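Local coordinates for protein NAD-dependent dehydrogenase (Rhizobium meliloti, PDB 4Z0P) that probably reduces glyoxylate and hydroxypyruvate with NADPH as the hydride donor, binding the cofactor in a Rossmann-type domain, at residues A[143-148]-A[157-162]; A[162-167]-A[194-199]. One frame throughout, in Å; residues are numbered along the deposited sequence. Where two conformers were deposited one is given.

Interaction 1 (A[143-148]-A[157-162]); sequences VGIMGM and RKLAAM. With NDP (NADPH dihydro-nicotinamide-adenine-dinucleotide phosphate), chain H.
V143 and L159 are the facing pair where helix 150-161 lies over strand 142-146, their CA atoms 8.1 Å apart. No hydrogen bond crosses between the segments; one leucine methyl does the touching. L159 has CG anti to its carbonyl carbon (chi1 -71°), and with chi2 at 162° this turns CD1 toward the strand. There CD1 meets V143 CG1 at 3.8 Å, the two side chains crossing at about a right angle, and I145 CD1 at 4.0 Å. V143 and I145, two residues apart, present their side chains on the same face of the strand, while G144 between them hydrogen-bonds through its backbone to strand 196-199. V166 from strand 165-169 and C111 from helix 97-115 also touch L159. The strand and helix are the first two elements of a Rossmann beta-alpha-beta unit, and G147 fits the first glycine of a probable GxGxxG loop. At that turn M148 N makes a weak hydrogen bond of 3.0 Å to O3B of NADPH, and G147 CA comes within 3.8 Å of O4B of the cofactor. The chemistry is thus divided: buried, purely apolar contacts join helix to strand, while just beyond the strand one backbone N-H, that of M148, bonds weakly to the adenosine ribose.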
ATOM      1  N   VAL A 143       9.416 -10.845  -0.050  1.00 19.75           N
ATOM      2  CA  VAL A 143      10.098  -9.550   0.121  1.00 18.60           C
ATOM      3  C   VAL A 143      11.292  -9.791   1.019  1.00 18.97           C
ATOM      4  O   VAL A 143      11.155 -10.344   2.123  1.00 19.66           O
ATOM      5  CB  VAL A 143       9.191  -8.479   0.744  1.00 19.98           C
ATOM      6  CG1 VAL A 143       9.935  -7.148   0.864  1.00 19.84           C
ATOM      7  CG2 VAL A 143       7.905  -8.312  -0.070  1.00 21.44           C
ATOM      8  N   GLY A 144      12.456  -9.385   0.550  1.00 19.24           N
ATOM      9  CA  GLY A 144      13.684  -9.542   1.313  1.00 20.98           C
ATOM     10  C   GLY A 144      14.194  -8.165   1.674  1.00 21.40           C
ATOM     11  O   GLY A 144      14.435  -7.365   0.780  1.00 21.02           O
ATOM     12  N   ILE A 145      14.367  -7.895   2.966  1.00 19.66           N
ATOM     13  CA  ILE A 145      14.790  -6.579   3.427  1.00 18.52           C
ATOM     14  C   ILE A 145      16.223  -6.635   3.904  1.00 20.63           C
ATOM     15  O   ILE A 145      16.550  -7.436   4.787  1.00 20.36           O
ATOM     16  CB  ILE A 145      13.889  -6.065   4.565  1.00 17.19           C
ATOM     17  CG1 ILE A 145      12.437  -5.953   4.071  1.00 19.82           C
ATOM     18  CG2 ILE A 145      14.390  -4.705   5.049  1.00 22.64           C
ATOM     19  CD1 ILE A 145      11.438  -5.821   5.185  1.00 25.46           C
ATOM     20  N   MET A 146      17.085  -5.820   3.275  1.00 19.93           N
ATOM     21  CA  MET A 146      18.465  -5.631   3.723  1.00 20.19           C
ATOM     22  C   MET A 146      18.503  -4.425   4.667  1.00 23.25           C
ATOM     23  O   MET A 146      18.244  -3.290   4.254  1.00 21.11           O
ATOM     24  CB  MET A 146      19.414  -5.469   2.552  1.00 22.62           C
ATOM     25  CG  MET A 146      19.627  -6.769   1.797  1.00 20.88           C
ATOM     26  SD  MET A 146      20.556  -6.684   0.269  1.00 22.70           S
ATOM     27  CE  MET A 146      22.159  -6.229   0.855  1.00 21.73           C
ATOM     28  N   GLY A 147      18.854  -4.703   5.930  1.00 21.81           N
ATOM     29  CA  GLY A 147      18.801  -3.738   7.033  1.00 22.89           C
ATOM     30  C   GLY A 147      17.650  -4.070   7.950  1.00 22.69           C
ATOM     31  O   GLY A 147      16.498  -3.848   7.589  1.00 26.10           O
ATOM     32  N   MET A 148      17.951  -4.634   9.111  1.00 21.51           N
ATOM     33  CA  MET A 148      16.962  -5.128  10.080  0.50 23.52           C
ATOM     34  C   MET A 148      17.014  -4.295  11.353  1.00 23.40           C
ATOM     35  O   MET A 148      17.050  -4.837  12.462  1.00 23.93           O
ATOM     36  CB  MET A 148      17.263  -6.593  10.428  0.50 24.28           C
ATOM     37  CG  MET A 148      16.807  -7.589   9.389  0.50 28.81           C
ATOM     38  SD  MET A 148      15.024  -7.805   9.486  0.50 27.23           S
ATOM     39  CE  MET A 148      14.460  -6.729   8.174  0.50 18.24           C
ATOM     40  N   ARG A 157       7.462  -6.477   9.669  1.00 22.15           N
ATOM     41  CA  ARG A 157       6.275  -6.927  10.407  1.00 22.36           C
ATOM     42  C   ARG A 157       5.009  -6.520   9.665  1.00 23.37           C
ATOM     43  O   ARG A 157       4.060  -7.311   9.532  1.00 22.44           O
ATOM     44  CB  ARG A 157       6.255  -6.374  11.825  1.00 25.42           C
ATOM     45  CG  ARG A 157       7.321  -6.919  12.766  1.00 35.26           C
ATOM     46  CD  ARG A 157       7.163  -6.342  14.185  1.00 42.72           C
ATOM     47  NE  ARG A 157       7.271  -4.858  14.258  1.00 59.49           N
ATOM     48  CZ  ARG A 157       8.355  -4.154  14.629  1.00 94.72           C
ATOM     49  NH1 ARG A 157       9.481  -4.756  14.984  1.00 52.42           N
ATOM     50  NH2 ARG A 157       8.323  -2.814  14.652  1.00 56.15           N
ATOM     51  N   LYS A 158       4.988  -5.274   9.177  1.00 20.65           N
ATOM     52  CA  LYS A 158       3.813  -4.792   8.461  1.00 21.50           C
ATOM     53  C   LYS A 158       3.573  -5.497   7.138  1.00 21.89           C
ATOM     54  O   LYS A 158       2.437  -5.819   6.810  1.00 19.13           O
ATOM     55  CB  LYS A 158       3.852  -3.276   8.326  1.00 19.46           C
ATOM     56  CG  LYS A 158       3.521  -2.615   9.659  1.00 20.44           C
ATOM     57  CD  LYS A 158       3.860  -1.170   9.731  1.00 23.36           C
ATOM     58  CE  LYS A 158       3.354  -0.510  10.991  1.00 23.79           C
ATOM     59  NZ  LYS A 158       3.830   0.869  11.130  1.00 24.80           N
ATOM     60  N   LEU A 159       4.636  -5.731   6.376  1.00 20.08           N
ATOM     61  CA  LEU A 159       4.500  -6.483   5.140  1.00 18.74           C
ATOM     62  C   LEU A 159       3.970  -7.886   5.396  1.00 22.54           C
ATOM     63  O   LEU A 159       3.078  -8.354   4.677  1.00 20.47           O
ATOM     64  CB  LEU A 159       5.825  -6.545   4.406  1.00 19.48           C
ATOM     65  CG  LEU A 159       6.289  -5.255   3.797  1.00 19.81           C
ATOM     66  CD1 LEU A 159       7.787  -5.345   3.500  1.00 19.89           C
ATOM     67  CD2 LEU A 159       5.508  -4.901   2.535  1.00 20.80           C
ATOM     68  N   ALA A 160       4.487  -8.544   6.423  1.00 19.61           N
ATOM     69  CA  ALA A 160       4.029  -9.900   6.763  1.00 21.71           C
ATOM     70  C   ALA A 160       2.539  -9.889   7.115  1.00 24.29           C
ATOM     71  O   ALA A 160       1.787 -10.782   6.685  1.00 21.10           O
ATOM     72  CB  ALA A 160       4.847 -10.491   7.918  1.00 25.33           C
ATOM     73  N   ALA A 161       2.101  -8.864   7.846  1.00 21.52           N
ATOM     74  CA  ALA A 161       0.690  -8.757   8.239  1.00 20.38           C
ATOM     75  C   ALA A 161      -0.241  -8.565   7.052  1.00 20.98           C
ATOM     76  O   ALA A 161      -1.424  -8.947   7.120  1.00 22.19           O
ATOM     77  CB  ALA A 161       0.480  -7.649   9.274  1.00 24.04           C
ATOM     78  N   MET A 162       0.267  -7.980   5.983  1.00 19.48           N
ATOM     79  CA  MET A 162      -0.518  -7.804   4.758  1.00 19.86           C
ATOM     80  C   MET A 162      -0.496  -9.023   3.845  1.00 22.21           C
ATOM     81  O   MET A 162      -1.198  -9.041   2.830  1.00 23.01           O
ATOM     82  CB  MET A 162      -0.045  -6.568   4.002  1.00 20.43           C
ATOM     83  CG  MET A 162      -0.584  -5.257   4.568  1.00 20.13           C
ATOM     84  SD  MET A 162      -2.356  -5.097   4.437  1.00 22.49           S
ATOM     85  CE  MET A 162      -2.568  -5.124   2.649  1.00 23.03           C
TER
HETATM   86  PA  NDP H 407      19.309   1.200  12.225  1.00 22.22           P
HETATM   87  O1A NDP H 407      20.689   1.606  12.720  1.00 23.33           O
HETATM   88  O2A NDP H 407      18.257   0.946  13.253  1.00 20.98           O
HETATM   89  O5B NDP H 407      19.516  -0.117  11.370  1.00 22.21           O
HETATM   90  C5B NDP H 407      20.570  -0.305  10.449  1.00 22.18           C
HETATM   91  C4B NDP H 407      20.572  -1.750  10.031  1.00 20.95           C
HETATM   92  O4B NDP H 407      21.527  -1.880   8.981  1.00 22.00           O
HETATM   93  C3B NDP H 407      20.999  -2.720  11.132  1.00 26.81           C
HETATM   94  O3B NDP H 407      20.229  -3.907  10.983  1.00 25.11           O
HETATM   95  C2B NDP H 407      22.455  -2.982  10.811  1.00 21.31           C
HETATM   96  O2B NDP H 407      22.946  -4.237  11.239  1.00 25.18           O
HETATM   97  C1B NDP H 407      22.396  -2.952   9.306  1.00 22.35           C
HETATM   98  N9A NDP H 407      23.745  -2.748   8.753  1.00 22.60           N
HETATM   99  C8A NDP H 407      24.555  -1.673   8.818  1.00 23.91           C
HETATM  100  N7A NDP H 407      25.705  -1.839   8.204  1.00 24.20           N
HETATM  101  C5A NDP H 407      25.631  -3.110   7.709  1.00 21.99           C
HETATM  102  C6A NDP H 407      26.532  -3.909   6.976  1.00 27.11           C
HETATM  103  N6A NDP H 407      27.748  -3.465   6.582  1.00 25.74           N
HETATM  104  N1A NDP H 407      26.146  -5.169   6.632  1.00 26.72           N
HETATM  105  C2A NDP H 407      24.940  -5.606   7.022  1.00 29.50           C
HETATM  106  N3A NDP H 407      24.013  -4.946   7.724  1.00 22.91           N
HETATM  107  C4A NDP H 407      24.421  -3.687   8.029  1.00 21.86           C
HETATM  108  O3  NDP H 407      18.913   2.352  11.165  1.00 20.43           O
HETATM  109  PN  NDP H 407      17.371   2.704  10.799  1.00 21.03           P
HETATM  110  O1N NDP H 407      16.612   1.454  10.506  1.00 21.42           O
HETATM  111  O2N NDP H 407      16.816   3.673  11.780  1.00 19.75           O
HETATM  112  O5D NDP H 407      17.652   3.559   9.486  1.00 20.48           O
HETATM  113  C5D NDP H 407      18.243   2.931   8.365  1.00 19.33           C
HETATM  114  C4D NDP H 407      18.632   3.960   7.315  1.00 20.88           C
HETATM  115  O4D NDP H 407      17.476   4.416   6.609  1.00 20.78           O
HETATM  116  C3D NDP H 407      19.248   5.257   7.823  1.00 21.22           C
HETATM  117  O3D NDP H 407      20.644   5.074   8.133  1.00 21.88           O
HETATM  118  C2D NDP H 407      19.040   6.257   6.703  1.00 19.17           C
HETATM  119  O2D NDP H 407      20.164   6.250   5.805  1.00 21.64           O
HETATM  120  C1D NDP H 407      17.811   5.644   5.982  1.00 19.03           C
HETATM  121  N1N NDP H 407      16.642   6.525   6.005  1.00 18.19           N
HETATM  122  C2N NDP H 407      16.108   7.034   4.827  1.00 19.14           C
HETATM  123  C3N NDP H 407      15.009   7.840   4.825  1.00 19.34           C
HETATM  124  C7N NDP H 407      14.318   8.279   3.569  1.00 19.89           C
HETATM  125  O7N NDP H 407      13.506   9.223   3.651  1.00 21.15           O
HETATM  126  N7N NDP H 407      14.589   7.690   2.425  1.00 18.97           N
HETATM  127  C4N NDP H 407      14.400   8.238   6.118  1.00 21.07           C
HETATM  128  C5N NDP H 407      15.046   7.666   7.325  1.00 19.76           C
HETATM  129  C6N NDP H 407      16.079   6.847   7.249  1.00 19.04           C
HETATM  130  P2B NDP H 407      23.251  -4.527  12.793  1.00 37.25           P
HETATM  131  O1X NDP H 407      21.883  -4.637  13.416  1.00 63.70           O
HETATM  132  O2X NDP H 407      23.985  -5.853  12.720  1.00 36.38           O
HETATM  133  O3X NDP H 407      24.064  -3.393  13.296  1.00 31.15           O

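Interaction 2 (A[162-167]-A[194-199]); sequences MGFKVI and TDFLVG
F164 and F196 meet through ring atoms, CE1 of the first lying 4.3 Å from CE2 of the second, an oblique approach. In both, CG stands anti to the carbonyl carbon, but the rings are rotated differently about the CB-CG bond, with chi2 -83° in F164 and 2° in F196. V143, C111 and L115 also pack on F164, and H114 on F196, so helix 97-115 covers both rings. In the seven-stranded parallel sheet of this Rossmann domain, strands 165-169 and 196-199 flank strand 142-146, and side chains from these two strands and the residues leading into them reach past the strand between. F164 follows G163, whose positive phi belongs to a Schellman motif at the end of helix 150-161. A second bridge is made by I167 and T194. I167 CG1 lies between the backbone N and the carbonyl carbon (chi1 59°), and the extended branch beyond it carries CD1 to 3.7 Å from T194 OG1. CG1 itself is 4.1 Å from the same oxygen. I167 thus brings only methyl and methylene carbons to OG1, a van der Waals approach. T194 OG1 is hydrogen-bonded to F190 O, in the last turn of helix 187-193, which T194 directly follows.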
ATOM      1  N   MET A 162       0.267  -7.980   5.983  1.00 19.48           N
ATOM      2  CA  MET A 162      -0.518  -7.804   4.758  1.00 19.86           C
ATOM      3  C   MET A 162      -0.496  -9.023   3.845  1.00 22.21           C
ATOM      4  O   MET A 162      -1.198  -9.041   2.830  1.00 23.01           O
ATOM      5  CB  MET A 162      -0.045  -6.568   4.002  1.00 20.43           C
ATOM      6  CG  MET A 162      -0.584  -5.257   4.568  1.00 20.13           C
ATOM      7  SD  MET A 162      -2.356  -5.097   4.437  1.00 22.49           S
ATOM      8  CE  MET A 162      -2.568  -5.124   2.649  1.00 23.03           C
ATOM      9  N   GLY A 163       0.312 -10.023   4.189  1.00 19.65           N
ATOM     10  CA  GLY A 163       0.315 -11.323   3.518  1.00 22.01           C
ATOM     11  C   GLY A 163       1.605 -11.676   2.789  1.00 21.56           C
ATOM     12  O   GLY A 163       1.754 -12.810   2.346  1.00 22.23           O
ATOM     13  N   PHE A 164       2.542 -10.731   2.622  1.00 19.01           N
ATOM     14  CA  PHE A 164       3.804 -11.065   1.976  1.00 19.15           C
ATOM     15  C   PHE A 164       4.592 -12.091   2.775  1.00 22.84           C
ATOM     16  O   PHE A 164       4.519 -12.143   4.004  1.00 21.40           O
ATOM     17  CB  PHE A 164       4.682  -9.826   1.788  1.00 19.26           C
ATOM     18  CG  PHE A 164       4.170  -8.857   0.750  1.00 20.09           C
ATOM     19  CD1 PHE A 164       4.439  -9.073  -0.589  1.00 19.47           C
ATOM     20  CD2 PHE A 164       3.449  -7.721   1.120  1.00 18.64           C
ATOM     21  CE1 PHE A 164       3.968  -8.201  -1.563  1.00 19.76           C
ATOM     22  CE2 PHE A 164       2.980  -6.840   0.145  1.00 19.23           C
ATOM     23  CZ  PHE A 164       3.245  -7.075  -1.193  1.00 18.96           C
ATOM     24  N   LYS A 165       5.341 -12.929   2.065  1.00 23.36           N
ATOM     25  CA  LYS A 165       6.410 -13.690   2.705  1.00 23.06           C
ATOM     26  C   LYS A 165       7.547 -12.721   2.895  1.00 21.94           C
ATOM     27  O   LYS A 165       7.920 -12.025   1.948  1.00 23.31           O
ATOM     28  CB  LYS A 165       6.816 -14.879   1.826  1.00 27.42           C
ATOM     29  CG  LYS A 165       7.959 -15.705   2.391  1.00 38.71           C
ATOM     30  CD  LYS A 165       7.475 -16.768   3.366  1.00 78.53           C
ATOM     31  CE  LYS A 165       8.640 -17.575   3.913  1.00 62.58           C
ATOM     32  NZ  LYS A 165       9.527 -16.750   4.774  1.00 81.61           N
ATOM     33  N   VAL A 166       8.137 -12.690   4.078  1.00 19.94           N
ATOM     34  CA  VAL A 166       9.177 -11.702   4.364  1.00 19.40           C
ATOM     35  C   VAL A 166      10.368 -12.372   4.984  1.00 21.10           C
ATOM     36  O   VAL A 166      10.226 -13.174   5.905  1.00 23.55           O
ATOM     37  CB  VAL A 166       8.659 -10.588   5.310  1.00 20.70           C
ATOM     38  CG1 VAL A 166       9.740  -9.541   5.500  1.00 25.54           C
ATOM     39  CG2 VAL A 166       7.402  -9.933   4.764  1.00 23.66           C
ATOM     40  N   ILE A 167      11.542 -12.019   4.486  1.00 19.83           N
ATOM     41  CA  ILE A 167      12.795 -12.416   5.105  1.00 20.95           C
ATOM     42  C   ILE A 167      13.685 -11.182   5.248  1.00 20.75           C
ATOM     43  O   ILE A 167      13.526 -10.214   4.521  1.00 20.04           O
ATOM     44  CB  ILE A 167      13.515 -13.532   4.303  1.00 23.73           C
ATOM     45  CG1 ILE A 167      13.832 -13.089   2.856  1.00 22.32           C
ATOM     46  CG2 ILE A 167      12.667 -14.787   4.301  1.00 27.90           C
ATOM     47  CD1 ILE A 167      14.536 -14.127   2.007  1.00 24.73           C
ATOM     48  N   THR A 194      14.727 -14.010  -2.743  1.00 21.13           N
ATOM     49  CA  THR A 194      14.073 -12.722  -2.720  1.00 18.57           C
ATOM     50  C   THR A 194      13.532 -12.338  -4.085  1.00 22.59           C
ATOM     51  O   THR A 194      14.273 -12.293  -5.044  1.00 21.69           O
ATOM     52  CB  THR A 194      15.038 -11.637  -2.202  1.00 21.82           C
ATOM     53  OG1 THR A 194      15.328 -11.930  -0.832  1.00 21.95           O
ATOM     54  CG2 THR A 194      14.404 -10.248  -2.308  1.00 20.13           C
ATOM     55  N   ASP A 195      12.236 -12.038  -4.142  1.00 20.12           N
ATOM     56  CA  ASP A 195      11.594 -11.483  -5.337  1.00 19.16           C
ATOM     57  C   ASP A 195      11.598  -9.961  -5.371  1.00 21.34           C
ATOM     58  O   ASP A 195      11.845  -9.363  -6.416  1.00 21.85           O
ATOM     59  CB  ASP A 195      10.132 -11.959  -5.438  1.00 20.72           C
ATOM     60  CG  ASP A 195       9.988 -13.476  -5.441  1.00 25.36           C
ATOM     61  OD1 ASP A 195      10.690 -14.136  -6.249  1.00 23.45           O
ATOM     62  OD2 ASP A 195       9.164 -14.031  -4.631  1.00 23.27           O
ATOM     63  N   PHE A 196      11.232  -9.336  -4.258  1.00 18.69           N
ATOM     64  CA  PHE A 196      11.274  -7.877  -4.104  1.00 19.42           C
ATOM     65  C   PHE A 196      12.335  -7.567  -3.059  1.00 20.13           C
ATOM     66  O   PHE A 196      12.150  -7.877  -1.885  1.00 19.91           O
ATOM     67  CB  PHE A 196       9.951  -7.293  -3.573  1.00 20.17           C
ATOM     68  CG  PHE A 196       8.752  -7.363  -4.506  1.00 18.50           C
ATOM     69  CD1 PHE A 196       8.783  -7.960  -5.764  1.00 21.38           C
ATOM     70  CD2 PHE A 196       7.538  -6.834  -4.060  1.00 20.15           C
ATOM     71  CE1 PHE A 196       7.637  -7.993  -6.564  1.00 23.21           C
ATOM     72  CE2 PHE A 196       6.391  -6.885  -4.850  1.00 19.25           C
ATOM     73  CZ  PHE A 196       6.444  -7.466  -6.096  1.00 22.17           C
ATOM     74  N   LEU A 197      13.425  -6.923  -3.485  1.00 18.15           N
ATOM     75  CA  LEU A 197      14.500  -6.529  -2.585  1.00 19.24           C
ATOM     76  C   LEU A 197      14.259  -5.124  -2.085  1.00 21.49           C
ATOM     77  O   LEU A 197      14.132  -4.208  -2.897  1.00 19.93           O
ATOM     78  CB  LEU A 197      15.843  -6.580  -3.316  1.00 20.08           C
ATOM     79  CG  LEU A 197      17.067  -6.180  -2.471  1.00 21.31           C
ATOM     80  CD1 LEU A 197      17.261  -7.131  -1.315  1.00 25.69           C
ATOM     81  CD2 LEU A 197      18.316  -6.153  -3.325  1.00 22.35           C
ATOM     82  N   VAL A 198      14.246  -4.947  -0.766  1.00 18.76           N
ATOM     83  CA  VAL A 198      14.059  -3.642  -0.129  1.00 18.11           C
ATOM     84  C   VAL A 198      15.326  -3.274   0.623  1.00 21.12           C
ATOM     85  O   VAL A 198      15.760  -4.006   1.519  1.00 20.84           O
ATOM     86  CB  VAL A 198      12.894  -3.651   0.870  1.00 19.22           C
ATOM     87  CG1 VAL A 198      12.782  -2.325   1.628  1.00 21.76           C
ATOM     88  CG2 VAL A 198      11.579  -3.902   0.127  1.00 19.99           C
ATOM     89  N   GLY A 199      15.902  -2.130   0.271  1.00 19.44           N
ATOM     90  CA  GLY A 199      17.063  -1.592   0.962  1.00 20.23           C
ATOM     91  C   GLY A 199      16.685  -0.570   2.043  1.00 18.95           C
ATOM     92  O   GLY A 199      16.128   0.485   1.746  1.00 18.64           O
TER

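Interactions 1 and 2 come in series along the chain, share M162, and have their centres about 6 Å apart in the cofactor-binding domain. Strand 142-146, used by interaction 1, lies between the two strands of interaction 2 in the parallel sheet, and helix 150-161 leads through a short turn into strand 165-169. The sets also touch through the backbone: V143 N to K165 O at 2.8 Å and M146 N to V198 O at 2.9 Å are probable hydrogen bonds, one to each neighbouring strand. Interaction 1 therefore packs a helix on the middle one of these three strands, whereas interaction 2 links its neighbours across it. Both lie on the part of the Rossmann sheet where strand 142-146 leads into the NADPH-binding turn.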